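Local structure of cytochrome c, putative (1SP3) at residues H154-S159 with W396-M401; H236-A241 with M401-E406. The protein carries eight covalently bound c-type hemes and probably works as a respiratory tetrathionate reductase, passing electrons through its heme array. One frame throughout, in Å; residues are numbered along the deposited sequence.

Interaction 1: residues H154-S159 with W396-M401; sequences HGDLDS and WRINHM. With HEC (heme c), chain G.
A buried carboxylate-to-histidine contact joins Asp156 to His400 where the loop after helix 136-143 meets the end of strand 387-397 at a heme. His400 binds the iron through NE2, at 2.1 Å from FE, and the second axial ligand is His185. One carboxylate oxygen does the holding. Asp156 OD1 accepts Asn399 N at 2.8 Å and His400 N at 2.8 Å, both on its anti side. From well above the carboxylate plane, 60° out of it, His400 ND1 gives a third bond to OD1 at 2.9 Å. With CG between the backbone N and the carbonyl carbon (chi1 70°), the short Asp156 side chain brings OD1 up to these N-H groups. A water held by Asn399 ND2 and Arg397 O adds a weak bond to the same oxygen. The charge so close to ND1 would be expected to make the imidazole a stronger donor to iron. Putting an alanine at Asp156 would probably leave the two backbone N-H groups and ND1 without their acceptor, and the ligand ring freer to turn. That ring is also packed on both sides: Leu157 CD2 lies over one face, 3.8 Å from the centroid in a CH-pi contact, while Asn399 CB lies over the other. Met401 CG rests 3.5 Å from Asp156 O. Farther up the strand, the Trp396 edge meets the face of His154, a poorly ordered ring, in a T-shaped pair with centroids 4.5 Å apart and planes at 68°; Trp396 NE1 bonds to a propionate of another heme, and the Arg397 guanidinium pairs with Asp205. A distal histidine fixed by a second-shell aspartate is the arrangement here, completing the bis-histidine coordination of a c-type heme in a multiheme cytochrome.

Interaction 2: residues H236-A241 with M401-E406; sequences HIPFFA and MVSPKE. With HEC (heme c), chain I.
His236 and Ser403 are joined by the direct hydrogen bond of this contact, a backbone bond in which Ser403 N donates its N-H to His236 O at 3.0 Å. It is nearly straight, with an N-H...O angle of 163°. Val402 adds a CA-H...O contact to the same carbonyl, CA to O 3.4 Å, and the carbonyl thus receives two neighbouring groups of one loop.

Water supplies the second kind of link. One molecule accepts from His236 ND1 at 2.9 Å and lies 2.7 Å from Ser403 O, to which it can donate. Another donates to both Phe239 O, at 2.6 Å, and Met401 O, at 2.7 Å, bridging two backbone carbonyls that could not bond to each other.

With NE2 on the iron, the ring meets the water through ND1. His236 NE2 lies 2.0 Å from FE of the heme, with His218 as the other ligand. His236 is the last residue of a CxxCH heme-attachment motif at the end of helix 232-236, the classic c-type signature, and the water at ND1 lies at the ring edge, near its plane, where it can steady the rotation of the imidazole.

Apolar contacts add to this. Ile237 CG1 meets Val402 CG2 at 3.9 Å, the two side chains crossing at about a right angle. In Val402, CG1 stands anti to the backbone N (chi1 168°) and reaches toward the His236 carbonyl and CB, which leaves CG2 for the isoleucine. Met401, extended beyond CG, carries its sulfur alongside the Phe240 and Ala241 backbone.

Polar side chains form a last group. Ser403 OG rests against the Pro238 ring and hydrogen-bonds to Lys242 NZ. In the 3-10 segment that starts at Lys405, Lys405 NZ forms a salt bridge with Glu406 OE1, while Lys405 CD passes near the propionates of the heme bound by His236.

In the fold
The centres of the two contacts lie about 11 Å apart, and Met401 belongs to both. Along the chain their segments alternate: 154-159, 236-241, 396-401, then 401-406, so the continuous run from the end of strand 387-397 reaches first one early loop and then the other. The loops also meet directly, Gly155 O lying 2.8 Å from Ala241 N in a probable hydrogen bond, and Ile237 CD1 packs against the Asn399 backbone. Interaction 1 holds a ligand of one heme and interaction 2 a ligand of another. The run 396-406 thus supplies one iron ligand, His400, and packs against the residues around another, His236, consistent with keeping the hemes in fixed relative positions for electron transfer.

Interaction 1: residues H154-S159 with W396-M401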
loop_
_atom_site.group_PDB
_atom_site.type_symbol
_atom_site.label_atom_id
_atom_site.label_comp_id
_atom_site.label_asym_id
_atom_site.label_seq_id
_atom_site.Cartn_x
_atom_site.Cartn_y
_atom_site.Cartn_z
ATOM N N HIS A 154 -2.575 -4.398 1.152
ATOM C CA HIS A 154 -3.885 -4.108 0.545
ATOM C C HIS A 154 -4.409 -5.506 0.123
ATOM O O HIS A 154 -3.764 -6.253 -0.637
ATOM C CB HIS A 154 -3.736 -3.291 -0.737
ATOM C CG HIS A 154 -3.847 -1.808 -0.550
ATOM N ND1 HIS A 154 -5.060 -1.155 -0.446
ATOM C CD2 HIS A 154 -2.895 -0.841 -0.515
ATOM C CE1 HIS A 154 -4.849 0.151 -0.345
ATOM N NE2 HIS A 154 -3.545 0.368 -0.378
ATOM N N GLY A 155 -5.556 -5.880 0.631
ATOM C CA GLY A 155 -6.106 -7.143 0.238
ATOM C C GLY A 155 -6.861 -7.090 -1.069
ATOM O O GLY A 155 -7.433 -8.117 -1.418
ATOM N N ASP A 156 -6.858 -5.947 -1.766
ATOM C CA ASP A 156 -7.515 -5.834 -3.091
ATOM C C ASP A 156 -6.631 -6.108 -4.340
ATOM O O ASP A 156 -7.076 -5.996 -5.476
ATOM C CB ASP A 156 -8.367 -4.522 -3.259
ATOM C CG ASP A 156 -7.540 -3.243 -3.358
ATOM O OD1 ASP A 156 -8.045 -2.207 -3.901
ATOM O OD2 ASP A 156 -6.374 -3.125 -2.946
ATOM N N LEU A 157 -5.361 -6.387 -4.146
ATOM C CA LEU A 157 -4.505 -6.706 -5.303
ATOM C C LEU A 157 -3.735 -7.960 -4.893
ATOM O O LEU A 157 -2.857 -7.910 -4.038
ATOM C CB LEU A 157 -3.541 -5.562 -5.573
ATOM C CG LEU A 157 -4.010 -4.243 -6.211
ATOM C CD1 LEU A 157 -2.860 -3.262 -6.453
ATOM C CD2 LEU A 157 -4.757 -4.439 -7.507
ATOM N N ASP A 158 -4.094 -9.086 -5.478
ATOM C CA ASP A 158 -3.528 -10.362 -5.082
ATOM C C ASP A 158 -2.691 -10.992 -6.237
ATOM O O ASP A 158 -2.718 -10.460 -7.370
ATOM C CB ASP A 158 -4.621 -11.236 -4.409
ATOM C CG ASP A 158 -5.249 -12.296 -5.314
ATOM O OD1 ASP A 158 -5.836 -12.016 -6.409
ATOM O OD2 ASP A 158 -5.253 -13.522 -4.953
ATOM N N SER A 159 -1.949 -12.074 -5.946
ATOM C CA SER A 159 -1.115 -12.740 -6.959
ATOM C C SER A 159 -1.934 -13.223 -8.141
ATOM O O SER A 159 -1.406 -13.393 -9.225
ATOM C CB SER A 159 -0.387 -13.953 -6.374
ATOM O OG SER A 159 -1.129 -14.408 -5.248
ATOM N N TRP A 396 -6.594 1.672 4.705
ATOM C CA TRP A 396 -6.177 1.742 3.309
ATOM C C TRP A 396 -7.423 1.636 2.493
ATOM O O TRP A 396 -8.272 0.786 2.788
ATOM C CB TRP A 396 -5.338 0.521 2.854
ATOM C CG TRP A 396 -3.972 0.480 3.348
ATOM C CD1 TRP A 396 -2.827 0.980 2.755
ATOM C CD2 TRP A 396 -3.580 -0.087 4.567
ATOM N NE1 TRP A 396 -1.735 0.716 3.559
ATOM C CE2 TRP A 396 -2.181 0.080 4.687
ATOM C CE3 TRP A 396 -4.274 -0.690 5.603
ATOM C CZ2 TRP A 396 -1.475 -0.324 5.829
ATOM C CZ3 TRP A 396 -3.603 -1.096 6.683
ATOM C CH2 TRP A 396 -2.187 -0.937 6.794
ATOM N N ARG A 397 -7.458 2.410 1.413
ATOM C CA ARG A 397 -8.582 2.450 0.494
ATOM C C ARG A 397 -8.675 1.144 -0.267
ATOM O O ARG A 397 -7.658 0.598 -0.654
ATOM C CB ARG A 397 -8.365 3.547 -0.541
ATOM C CG ARG A 397 -8.367 4.900 0.118
ATOM C CD ARG A 397 -8.433 6.010 -0.826
ATOM N NE ARG A 397 -9.660 5.818 -1.656
ATOM C CZ ARG A 397 -9.848 6.429 -2.831
ATOM N NH1 ARG A 397 -8.912 7.244 -3.320
ATOM N NH2 ARG A 397 -10.953 6.210 -3.530
ATOM N N ILE A 398 -9.890 0.759 -0.605
ATOM C CA ILE A 398 -10.113 -0.385 -1.435
ATOM C C ILE A 398 -10.620 0.134 -2.787
ATOM O O ILE A 398 -11.666 0.705 -2.842
ATOM C CB ILE A 398 -11.189 -1.291 -0.778
ATOM C CG1 ILE A 398 -10.651 -1.962 0.512
ATOM C CG2 ILE A 398 -11.587 -2.370 -1.744
ATOM C CD1 ILE A 398 -9.385 -2.834 0.117
ATOM N N ASN A 399 -9.940 -0.194 -3.893
ATOM C CA ASN A 399 -10.295 0.283 -5.207
ATOM C C ASN A 399 -10.378 -0.753 -6.304
ATOM O O ASN A 399 -10.891 -0.417 -7.393
ATOM C CB ASN A 399 -9.336 1.407 -5.687
ATOM C CG ASN A 399 -9.459 2.677 -4.831
ATOM O OD1 ASN A 399 -10.387 3.486 -4.958
ATOM N ND2 ASN A 399 -8.493 2.840 -3.965
ATOM N N HIS A 400 -9.845 -1.943 -6.070
ATOM C CA HIS A 400 -9.756 -3.016 -7.075
ATOM C C HIS A 400 -10.683 -4.185 -6.712
ATOM O O HIS A 400 -11.305 -4.116 -5.668
ATOM C CB HIS A 400 -8.301 -3.420 -7.348
ATOM C CG HIS A 400 -7.422 -2.223 -7.524
ATOM N ND1 HIS A 400 -6.827 -1.573 -6.452
ATOM C CD2 HIS A 400 -7.152 -1.469 -8.618
ATOM C CE1 HIS A 400 -6.196 -0.491 -6.893
ATOM N NE2 HIS A 400 -6.365 -0.412 -8.201
ATOM N N MET A 401 -10.763 -5.232 -7.571
ATOM C CA MET A 401 -11.700 -6.322 -7.387
ATOM C C MET A 401 -13.169 -5.878 -7.550
ATOM O O MET A 401 -14.088 -6.448 -6.930
ATOM C CB MET A 401 -11.519 -7.054 -6.034
ATOM C CG MET A 401 -10.132 -7.744 -5.892
ATOM S SD MET A 401 -9.811 -8.649 -4.295
ATOM C CE MET A 401 -8.270 -9.482 -4.805
HETATM FE FE HEC G . -5.350 0.956 -9.370
HETATM C CHA HEC G . -5.622 3.218 -6.810
HETATM C CHB HEC G . -2.325 0.045 -8.243
HETATM C CHC HEC G . -5.238 -1.558 -11.798
HETATM C CHD HEC G . -8.324 1.987 -10.638
HETATM N NA HEC G . -4.164 1.471 -7.764
HETATM C C1A HEC G . -4.458 2.467 -6.871
HETATM C C2A HEC G . -3.364 2.591 -5.971
HETATM C C3A HEC G . -2.449 1.705 -6.348
HETATM C C4A HEC G . -2.970 0.970 -7.486
HETATM C CMA HEC G . -1.090 1.450 -5.672
HETATM C CAA HEC G . -3.331 3.564 -4.774
HETATM C CBA HEC G . -4.048 2.790 -3.626
HETATM C CGA HEC G . -3.837 3.633 -2.372
HETATM O O1A HEC G . -2.648 3.687 -1.908
HETATM O O2A HEC G . -4.819 4.267 -1.840
HETATM N NB HEC G . -4.075 -0.428 -9.947
HETATM C C1B HEC G . -2.838 -0.628 -9.328
HETATM C C2B HEC G . -2.197 -1.767 -9.931
HETATM C C3B HEC G . -3.020 -2.224 -10.896
HETATM C C4B HEC G . -4.184 -1.391 -10.940
HETATM C CMB HEC G . -0.803 -2.333 -9.515
HETATM C CAB HEC G . -2.786 -3.479 -11.812
HETATM C CBB HEC G . -2.643 -4.714 -11.204
HETATM N NC HEC G . -6.547 0.309 -10.927
HETATM C C1C HEC G . -6.266 -0.687 -11.823
HETATM C C2C HEC G . -7.290 -0.704 -12.790
HETATM C C3C HEC G . -8.156 0.283 -12.454
HETATM C C4C HEC G . -7.678 0.932 -11.291
HETATM C CMC HEC G . -7.260 -1.737 -13.979
HETATM C CAC HEC G . -9.451 0.764 -13.222
HETATM C CBC HEC G . -10.359 -0.175 -13.691
HETATM N ND HEC G . -6.737 2.358 -8.843
HETATM C C1D HEC G . -7.939 2.636 -9.480
HETATM C C2D HEC G . -8.695 3.664 -8.792
HETATM C C3D HEC G . -7.845 4.073 -7.683
HETATM C C4D HEC G . -6.673 3.179 -7.730
HETATM C CMD HEC G . -10.120 4.312 -9.135
HETATM C CAD HEC G . -8.161 5.192 -6.626
HETATM C CBD HEC G . -7.162 6.302 -7.002
HETATM C CGD HEC G . -7.658 7.262 -8.063
HETATM O O1D HEC G . -6.913 8.194 -8.384
HETATM O O2D HEC G . -8.844 7.172 -8.524
HETATM O O HOH W 1 -6.658 0.899 -3.462
#

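Interaction 2: residues H236-A241 with M401-E406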
loop_
_atom_site.group_PDB
_atom_site.type_symbol
_atom_site.label_atom_id
_atom_site.label_comp_id
_atom_site.label_asym_id
_atom_site.label_seq_id
_atom_site.Cartn_x
_atom_site.Cartn_y
_atom_site.Cartn_z
ATOM N N HIS A 236 -19.743 -1.692 -5.235
ATOM C CA HIS A 236 -19.203 -2.516 -6.300
ATOM C C HIS A 236 -17.967 -3.281 -5.927
ATOM O O HIS A 236 -17.479 -4.102 -6.715
ATOM C CB HIS A 236 -18.940 -1.618 -7.482
ATOM C CG HIS A 236 -20.213 -1.223 -8.166
ATOM N ND1 HIS A 236 -21.017 -2.161 -8.781
ATOM C CD2 HIS A 236 -20.855 -0.043 -8.280
ATOM C CE1 HIS A 236 -22.087 -1.571 -9.260
ATOM N NE2 HIS A 236 -21.988 -0.281 -9.021
ATOM N N ILE A 237 -17.436 -3.026 -4.726
ATOM C CA ILE A 237 -16.445 -3.942 -4.151
ATOM C C ILE A 237 -16.932 -4.528 -2.816
ATOM O O ILE A 237 -16.446 -4.130 -1.743
ATOM C CB ILE A 237 -15.038 -3.226 -4.015
ATOM C CG1 ILE A 237 -14.683 -2.304 -5.199
ATOM C CG2 ILE A 237 -13.900 -4.298 -3.847
ATOM C CD1 ILE A 237 -13.331 -1.508 -4.986
ATOM N N PRO A 238 -17.889 -5.483 -2.835
ATOM C CA PRO A 238 -18.477 -6.034 -1.587
ATOM C C PRO A 238 -17.466 -6.852 -0.811
ATOM O O PRO A 238 -17.672 -7.041 0.403
ATOM C CB PRO A 238 -19.587 -6.987 -2.069
ATOM C CG PRO A 238 -19.211 -7.256 -3.681
ATOM C CD PRO A 238 -18.486 -6.048 -4.072
ATOM N N PHE A 239 -16.399 -7.336 -1.458
ATOM C CA PHE A 239 -15.364 -8.137 -0.766
ATOM C C PHE A 239 -13.972 -7.893 -1.364
ATOM O O PHE A 239 -13.829 -7.700 -2.613
ATOM C CB PHE A 239 -15.648 -9.640 -0.854
ATOM C CG PHE A 239 -16.970 -10.059 -0.179
ATOM C CD1 PHE A 239 -18.147 -10.218 -0.941
ATOM C CD2 PHE A 239 -17.027 -10.253 1.211
ATOM C CE1 PHE A 239 -19.367 -10.685 -0.318
ATOM C CE2 PHE A 239 -18.240 -10.702 1.865
ATOM C CZ PHE A 239 -19.415 -10.932 1.087
ATOM N N PHE A 240 -12.957 -7.939 -0.489
ATOM C CA PHE A 240 -11.593 -8.079 -0.919
ATOM C C PHE A 240 -10.943 -9.365 -0.327
ATOM O O PHE A 240 -11.587 -10.142 0.419
ATOM C CB PHE A 240 -10.865 -6.791 -0.579
ATOM C CG PHE A 240 -10.687 -6.567 0.887
ATOM C CD1 PHE A 240 -9.574 -7.051 1.531
ATOM C CD2 PHE A 240 -11.589 -5.790 1.612
ATOM C CE1 PHE A 240 -9.382 -6.801 2.889
ATOM C CE2 PHE A 240 -11.432 -5.561 2.970
ATOM C CZ PHE A 240 -10.351 -6.036 3.611
ATOM N N ALA A 241 -9.665 -9.597 -0.635
ATOM C CA ALA A 241 -9.006 -10.871 -0.286
ATOM C C ALA A 241 -9.941 -12.031 -0.712
ATOM O O ALA A 241 -10.246 -12.927 0.032
ATOM C CB ALA A 241 -8.697 -10.947 1.236
ATOM N N MET A 401 -10.763 -5.232 -7.571
ATOM C CA MET A 401 -11.700 -6.322 -7.387
ATOM C C MET A 401 -13.169 -5.878 -7.550
ATOM O O MET A 401 -14.088 -6.448 -6.930
ATOM C CB MET A 401 -11.519 -7.054 -6.034
ATOM C CG MET A 401 -10.132 -7.744 -5.892
ATOM S SD MET A 401 -9.811 -8.649 -4.295
ATOM C CE MET A 401 -8.270 -9.482 -4.805
ATOM N N VAL A 402 -13.417 -4.945 -8.432
ATOM C CA VAL A 402 -14.811 -4.636 -8.673
ATOM C C VAL A 402 -15.485 -5.975 -9.110
ATOM O O VAL A 402 -14.944 -6.703 -9.941
ATOM C CB VAL A 402 -14.974 -3.515 -9.714
ATOM C CG1 VAL A 402 -16.479 -3.411 -10.174
ATOM C CG2 VAL A 402 -14.435 -2.123 -9.127
ATOM N N SER A 403 -16.594 -6.343 -8.457
ATOM C CA SER A 403 -17.289 -7.610 -8.737
ATOM C C SER A 403 -18.291 -7.411 -9.887
ATOM O O SER A 403 -18.690 -6.254 -10.131
ATOM C CB SER A 403 -18.092 -7.985 -7.495
ATOM O OG SER A 403 -17.165 -8.307 -6.499
ATOM N N PRO A 404 -18.767 -8.503 -10.538
ATOM C CA PRO A 404 -19.873 -8.345 -11.518
ATOM C C PRO A 404 -21.044 -7.653 -10.907
ATOM O O PRO A 404 -21.172 -7.702 -9.681
ATOM C CB PRO A 404 -20.268 -9.787 -11.903
ATOM C CG PRO A 404 -19.055 -10.603 -11.654
ATOM C CD PRO A 404 -18.308 -9.917 -10.421
ATOM N N LYS A 405 -21.881 -7.049 -11.741
ATOM C CA LYS A 405 -22.982 -6.217 -11.283
ATOM C C LYS A 405 -23.977 -6.979 -10.379
ATOM O O LYS A 405 -24.581 -6.392 -9.465
ATOM C CB LYS A 405 -23.660 -5.590 -12.502
ATOM C CG LYS A 405 -24.294 -6.641 -13.445
ATOM C CD LYS A 405 -24.865 -5.993 -14.700
ATOM C CE LYS A 405 -25.805 -6.984 -15.483
ATOM N NZ LYS A 405 -24.927 -7.971 -16.265
ATOM N N GLU A 406 -24.069 -8.296 -10.590
ATOM C CA GLU A 406 -25.003 -9.159 -9.813
ATOM C C GLU A 406 -24.597 -9.285 -8.322
ATOM O O GLU A 406 -25.418 -9.646 -7.505
ATOM C CB GLU A 406 -25.202 -10.591 -10.466
ATOM C CG GLU A 406 -25.811 -10.568 -11.849
ATOM C CD GLU A 406 -24.807 -10.282 -12.986
ATOM O OE1 GLU A 406 -25.311 -9.967 -14.108
ATOM O OE2 GLU A 406 -23.536 -10.395 -12.797
HETATM FE FE HEC I . -23.655 0.641 -9.612
HETATM C CHA HEC I . -24.932 -1.720 -11.439
HETATM C CHB HEC I . -21.432 1.495 -12.046
HETATM C CHC HEC I . -22.719 3.576 -7.863
HETATM C CHD HEC I . -25.378 -0.336 -6.870
HETATM N NA HEC I . -23.255 0.040 -11.513
HETATM C C1A HEC I . -24.002 -0.943 -12.085
HETATM C C2A HEC I . -23.464 -1.119 -13.413
HETATM C C3A HEC I . -22.501 -0.225 -13.631
HETATM C C4A HEC I . -22.310 0.499 -12.389
HETATM C CMA HEC I . -21.719 -0.054 -14.968
HETATM C CAA HEC I . -24.051 -2.114 -14.447
HETATM C CBA HEC I . -25.271 -1.398 -15.040
HETATM C CGA HEC I . -26.027 -2.344 -15.955
HETATM O O1A HEC I . -25.557 -2.610 -17.053
HETATM O O2A HEC I . -27.070 -2.888 -15.547
HETATM N NB HEC I . -22.374 2.216 -9.886
HETATM C C1B HEC I . -21.485 2.288 -10.938
HETATM C C2B HEC I . -20.723 3.465 -10.793
HETATM C C3B HEC I . -21.110 4.068 -9.696
HETATM C C4B HEC I . -22.144 3.304 -9.095
HETATM C CMB HEC I . -19.710 3.950 -11.850
HETATM C CAB HEC I . -20.613 5.432 -9.168
HETATM C CBB HEC I . -20.848 6.409 -10.080
HETATM N NC HEC I . -23.974 1.479 -7.713
HETATM C C1C HEC I . -23.427 2.631 -7.196
HETATM C C2C HEC I . -23.819 2.724 -5.844
HETATM C C3C HEC I . -24.559 1.611 -5.550
HETATM C C4C HEC I . -24.666 0.820 -6.752
HETATM C CMC HEC I . -23.358 3.884 -4.937
HETATM C CAC HEC I . -25.189 1.198 -4.172
HETATM C CBC HEC I . -25.865 2.040 -3.311
HETATM N ND HEC I . -24.920 -0.783 -9.155
HETATM C C1D HEC I . -25.551 -1.066 -7.980
HETATM C C2D HEC I . -26.445 -2.195 -8.139
HETATM C C3D HEC I . -26.200 -2.652 -9.510
HETATM C C4D HEC I . -25.314 -1.703 -10.103
HETATM C CMD HEC I . -27.324 -2.863 -7.006
HETATM C CAD HEC I . -26.896 -3.868 -10.265
HETATM C CBD HEC I . -28.235 -3.290 -10.770
HETATM C CGD HEC I . -27.979 -2.918 -12.220
HETATM O O1D HEC I . -27.491 -3.839 -13.005
HETATM O O2D HEC I . -28.252 -1.707 -12.605
HETATM O O HOH W 2 -20.276 -4.912 -8.446
HETATM O O HOH W 3 -15.415 -7.107 -4.633
#